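Local coordinates for Arf-GAP with coiled-coil, ANK repeat and PH domain-containing protein 2 (Homo sapiens, PDB 6IF3) that stimulates GTP hydrolysis by ARF6 as its GTPase-activating protein, and here contributes the ankyrin-repeat region, which is required for interaction with RAB35, at residues Q104-A118 with I126-E138. Sequence-based numbering, arbitrary orientation.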
# COMPACT_ATOMS: atom_id res chain seq x y z
N GLN A 104 13.13 4.52 -2.92
CA GLN A 104 11.93 4.74 -3.72
C GLN A 104 11.53 6.20 -3.74
O GLN A 104 10.58 6.58 -4.42
CB GLN A 104 10.78 3.88 -3.23
CG GLN A 104 10.17 4.32 -1.89
CD GLN A 104 8.81 3.72 -1.72
OE1 GLN A 104 7.83 4.17 -2.33
NE2 GLN A 104 8.73 2.67 -0.91
N HIS A 105 12.26 7.03 -2.99
CA HIS A 105 11.98 8.47 -2.96
C HIS A 105 12.72 9.20 -4.09
O HIS A 105 12.40 10.36 -4.38
CB HIS A 105 12.34 9.03 -1.59
CG HIS A 105 11.57 8.36 -0.50
ND1 HIS A 105 10.29 8.74 -0.15
CD2 HIS A 105 11.85 7.27 0.25
CE1 HIS A 105 9.84 7.95 0.80
NE2 HIS A 105 10.77 7.04 1.07
N ALA A 106 13.68 8.52 -4.71
CA ALA A 106 14.46 9.10 -5.81
C ALA A 106 13.54 9.58 -6.93
O ALA A 106 12.62 8.86 -7.34
CB ALA A 106 15.46 8.06 -6.36
N THR A 107 13.75 10.80 -7.41
CA THR A 107 13.02 11.26 -8.59
C THR A 107 13.97 11.41 -9.76
O THR A 107 15.15 11.72 -9.58
CB THR A 107 12.32 12.61 -8.39
OG1 THR A 107 13.28 13.62 -8.04
CG2 THR A 107 11.26 12.53 -7.30
N ASP A 108 13.47 11.18 -10.97
CA ASP A 108 14.33 11.31 -12.13
C ASP A 108 14.45 12.81 -12.50
O ASP A 108 14.00 13.69 -11.76
CB ASP A 108 13.81 10.47 -13.31
CG ASP A 108 12.46 10.92 -13.86
OD1 ASP A 108 11.90 11.95 -13.41
OD2 ASP A 108 11.97 10.26 -14.81
N GLU A 109 15.11 13.09 -13.63
CA GLU A 109 15.32 14.49 -14.01
C GLU A 109 14.02 15.22 -14.38
O GLU A 109 13.98 16.44 -14.41
CB GLU A 109 16.32 14.59 -15.16
CG GLU A 109 17.79 14.39 -14.73
CD GLU A 109 18.30 15.49 -13.77
OE1 GLU A 109 17.96 16.67 -13.93
OE2 GLU A 109 19.01 15.15 -12.80
N GLU A 110 12.95 14.47 -14.64
CA GLU A 110 11.65 15.08 -14.87
C GLU A 110 10.85 15.25 -13.58
O GLU A 110 9.73 15.77 -13.61
CB GLU A 110 10.85 14.24 -15.85
CG GLU A 110 11.37 14.33 -17.24
CD GLU A 110 10.40 13.76 -18.23
OE1 GLU A 110 9.57 12.92 -17.82
OE2 GLU A 110 10.43 14.20 -19.40
N GLY A 111 11.41 14.81 -12.46
CA GLY A 111 10.78 14.99 -11.17
C GLY A 111 9.85 13.87 -10.72
O GLY A 111 9.11 14.02 -9.74
N LYS A 112 9.86 12.74 -11.43
CA LYS A 112 8.94 11.64 -11.09
C LYS A 112 9.58 10.58 -10.19
O LYS A 112 10.71 10.16 -10.42
CB LYS A 112 8.42 10.97 -12.37
CG LYS A 112 7.73 11.92 -13.33
CD LYS A 112 7.18 11.19 -14.55
CE LYS A 112 6.40 12.14 -15.46
NZ LYS A 112 5.72 11.47 -16.61
N ASP A 113 8.84 10.14 -9.17
CA ASP A 113 9.27 8.99 -8.39
C ASP A 113 8.47 7.74 -8.77
O ASP A 113 7.46 7.84 -9.48
CB ASP A 113 9.22 9.27 -6.85
CG ASP A 113 7.85 9.52 -6.29
OD1 ASP A 113 6.81 9.23 -6.92
OD2 ASP A 113 7.83 10.02 -5.14
N PRO A 114 8.93 6.57 -8.30
CA PRO A 114 8.24 5.34 -8.69
C PRO A 114 6.79 5.31 -8.29
O PRO A 114 5.97 4.85 -9.08
CB PRO A 114 9.03 4.27 -7.96
CG PRO A 114 10.43 4.78 -8.03
CD PRO A 114 10.27 6.28 -7.76
N LEU A 115 6.48 5.84 -7.12
CA LEU A 115 5.07 5.83 -6.70
C LEU A 115 4.20 6.68 -7.65
O LEU A 115 3.11 6.23 -8.02
CB LEU A 115 4.89 6.37 -5.26
CG LEU A 115 3.44 6.38 -4.75
CD1 LEU A 115 2.84 4.96 -4.69
CD2 LEU A 115 3.37 7.10 -3.38
N SER A 116 4.66 7.85 -8.06
CA SER A 116 3.84 8.70 -8.93
C SER A 116 3.59 7.96 -10.25
O SER A 116 2.51 8.03 -10.81
CB SER A 116 4.48 10.06 -9.16
OG SER A 116 5.62 9.99 -10.01
N ILE A 117 4.60 7.26 -10.73
CA ILE A 117 4.49 6.50 -11.98
C ILE A 117 3.47 5.37 -11.84
O ILE A 117 2.56 5.24 -12.67
CB ILE A 117 5.88 5.97 -12.38
CG1 ILE A 117 6.76 7.17 -12.71
CG2 ILE A 117 5.79 5.00 -13.56
CD1 ILE A 117 8.21 6.80 -12.89
N ALA A 118 3.61 4.58 -10.79
CA ALA A 118 2.66 3.49 -10.51
C ALA A 118 1.22 3.95 -10.30
O ALA A 118 0.30 3.27 -10.75
CB ALA A 118 3.17 2.69 -9.28
N ILE A 126 1.87 -2.76 -7.88
CA ILE A 126 3.12 -2.07 -7.62
C ILE A 126 2.88 -0.92 -6.64
O ILE A 126 3.72 -0.66 -5.78
CB ILE A 126 3.79 -1.58 -8.93
CG1 ILE A 126 4.24 -2.81 -9.73
CG2 ILE A 126 5.03 -0.74 -8.62
CD1 ILE A 126 5.06 -2.52 -11.00
N VAL A 127 1.74 -0.25 -6.72
CA VAL A 127 1.46 0.78 -5.71
C VAL A 127 1.44 0.14 -4.32
O VAL A 127 1.98 0.71 -3.35
CB VAL A 127 0.14 1.52 -5.98
CG1 VAL A 127 -0.25 2.37 -4.80
CG2 VAL A 127 0.26 2.37 -7.28
N THR A 128 0.81 -1.03 -4.22
CA THR A 128 0.73 -1.73 -2.93
C THR A 128 2.13 -2.05 -2.35
O THR A 128 2.40 -1.76 -1.17
CB THR A 128 -0.07 -3.01 -3.05
OG1 THR A 128 -1.44 -2.66 -3.36
CG2 THR A 128 -0.05 -3.83 -1.72
N LEU A 129 3.03 -2.58 -3.17
CA LEU A 129 4.40 -2.87 -2.71
C LEU A 129 5.12 -1.58 -2.28
O LEU A 129 5.79 -1.56 -1.23
CB LEU A 129 5.23 -3.57 -3.79
CG LEU A 129 4.72 -4.95 -4.22
CD1 LEU A 129 5.67 -5.51 -5.30
CD2 LEU A 129 4.63 -5.93 -3.03
N LEU A 130 5.02 -0.53 -3.08
CA LEU A 130 5.69 0.74 -2.75
C LEU A 130 5.12 1.31 -1.46
O LEU A 130 5.89 1.77 -0.61
CB LEU A 130 5.53 1.76 -3.90
CG LEU A 130 6.30 1.43 -5.17
CD1 LEU A 130 5.89 2.34 -6.34
CD2 LEU A 130 7.80 1.59 -4.96
N ARG A 131 3.80 1.29 -1.29
CA ARG A 131 3.19 1.87 -0.10
C ARG A 131 3.50 1.05 1.14
O ARG A 131 3.76 1.60 2.18
CB ARG A 131 1.68 2.02 -0.28
CG ARG A 131 1.30 3.03 -1.34
CD ARG A 131 0.55 4.22 -0.79
NE ARG A 131 0.36 5.28 -1.78
CZ ARG A 131 -0.80 5.57 -2.36
NH1 ARG A 131 -1.89 4.89 -2.05
NH2 ARG A 131 -0.88 6.55 -3.25
N LEU A 132 3.49 -0.28 1.01
CA LEU A 132 3.78 -1.11 2.20
C LEU A 132 5.26 -1.01 2.61
O LEU A 132 5.59 -1.05 3.80
CB LEU A 132 3.37 -2.56 1.97
CG LEU A 132 1.82 -2.66 1.89
CD1 LEU A 132 1.40 -4.10 1.85
CD2 LEU A 132 1.08 -1.89 3.04
N ALA A 133 6.14 -0.83 1.63
CA ALA A 133 7.55 -0.56 1.96
C ALA A 133 7.72 0.79 2.66
O ALA A 133 8.55 0.91 3.56
CB ALA A 133 8.40 -0.64 0.71
N ARG A 134 6.95 1.80 2.25
CA ARG A 134 6.95 3.09 2.94
C ARG A 134 6.44 2.93 4.37
O ARG A 134 6.96 3.55 5.28
CB ARG A 134 6.10 4.13 2.20
CG ARG A 134 6.69 4.53 0.85
CD ARG A 134 6.15 5.88 0.33
NE ARG A 134 6.72 6.25 -0.96
CZ ARG A 134 6.74 7.49 -1.45
NH1 ARG A 134 6.25 8.49 -0.73
NH2 ARG A 134 7.28 7.73 -2.64
N MET A 135 5.40 2.12 4.56
CA MET A 135 4.88 1.88 5.90
C MET A 135 5.99 1.30 6.80
O MET A 135 6.14 1.72 7.95
CB MET A 135 3.67 0.94 5.82
CG MET A 135 2.98 0.74 7.16
SD MET A 135 1.65 -0.48 7.04
CE MET A 135 0.40 0.43 6.15
N ASN A 136 6.77 0.37 6.26
CA ASN A 136 7.91 -0.18 6.98
C ASN A 136 8.94 0.90 7.30
O ASN A 136 9.49 0.93 8.40
CB ASN A 136 8.58 -1.29 6.19
CG ASN A 136 7.78 -2.59 6.24
OD1 ASN A 136 6.86 -2.72 7.05
ND2 ASN A 136 8.15 -3.55 5.40
N GLU A 137 9.17 1.80 6.35
CA GLU A 137 10.09 2.93 6.61
C GLU A 137 9.58 3.77 7.77
O GLU A 137 10.34 4.14 8.68
CB GLU A 137 10.23 3.81 5.37
CG GLU A 137 10.86 3.12 4.17
CD GLU A 137 11.06 4.09 3.00
OE1 GLU A 137 10.77 5.29 3.16
OE2 GLU A 137 11.56 3.64 1.94
N GLU A 138 8.29 4.06 7.76
CA GLU A 138 7.72 4.91 8.82
C GLU A 138 7.71 4.22 10.18
O GLU A 138 7.93 4.86 11.23
CB GLU A 138 6.29 5.33 8.46
CG GLU A 138 6.18 6.30 7.31
CD GLU A 138 4.80 6.95 7.23
OE1 GLU A 138 4.12 6.99 8.26
OE2 GLU A 138 4.42 7.41 6.13
O HOH W 1 13.19 4.14 0.02
O HOH W 2 8.19 6.00 -4.65
O HOH W 3 11.06 1.58 0.53
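R134 of the third ankyrin repeat, with CG beside its own backbone N (chi1 -67°) and an extended chain out to NE, meets Q104 at the end of the second, whose CG lies between backbone N and carbonyl carbon (chi1 72°). The third repeat's helix-turn-helix has its short segment axes running nearly antiparallel at 150°, and the hairpin loop leading into it, which starts from the second repeat's last residues, folds against the second helix. A glutamine suits the junction because its amide both donates and accepts: Q104 NE2 reaches L130 O at 3.0 Å, in the carbonyl plane and on a lone pair, although that oxygen already receives R134 N. Q104 OE1 takes the almost straight bond from R134 NE, 2.7 Å, entering from above the amide plane.

The R134 guanidinium lies between unlike neighbours, H105 CE1 over one face and L115 CD2 over the opposite one, while D113 OD2 at its edge makes a weak salt bridge with R134 NH2. A leucine in place of R134 would probably leave Q104 OE1 without its charged donor and D113 without its ionic mate. D113 is also the N-cap of helix 114-120, its OD1 receiving S116 N at 2.8 Å, and P114 fits the helix's first turn, where no backbone N-H is needed.

Below the polar layer the helices pack through aliphatic groups. L115 is a knob among V127, L130, R131 and R134, and A118 is small enough for its CB to approach V127 CG2 to 3.5 Å. The far end of R131 turns to the backbone of another protein's chain. Outermost, H105 NE2 donates in its ring plane to the syn lone pair of E137 OE1, 2.7 Å away.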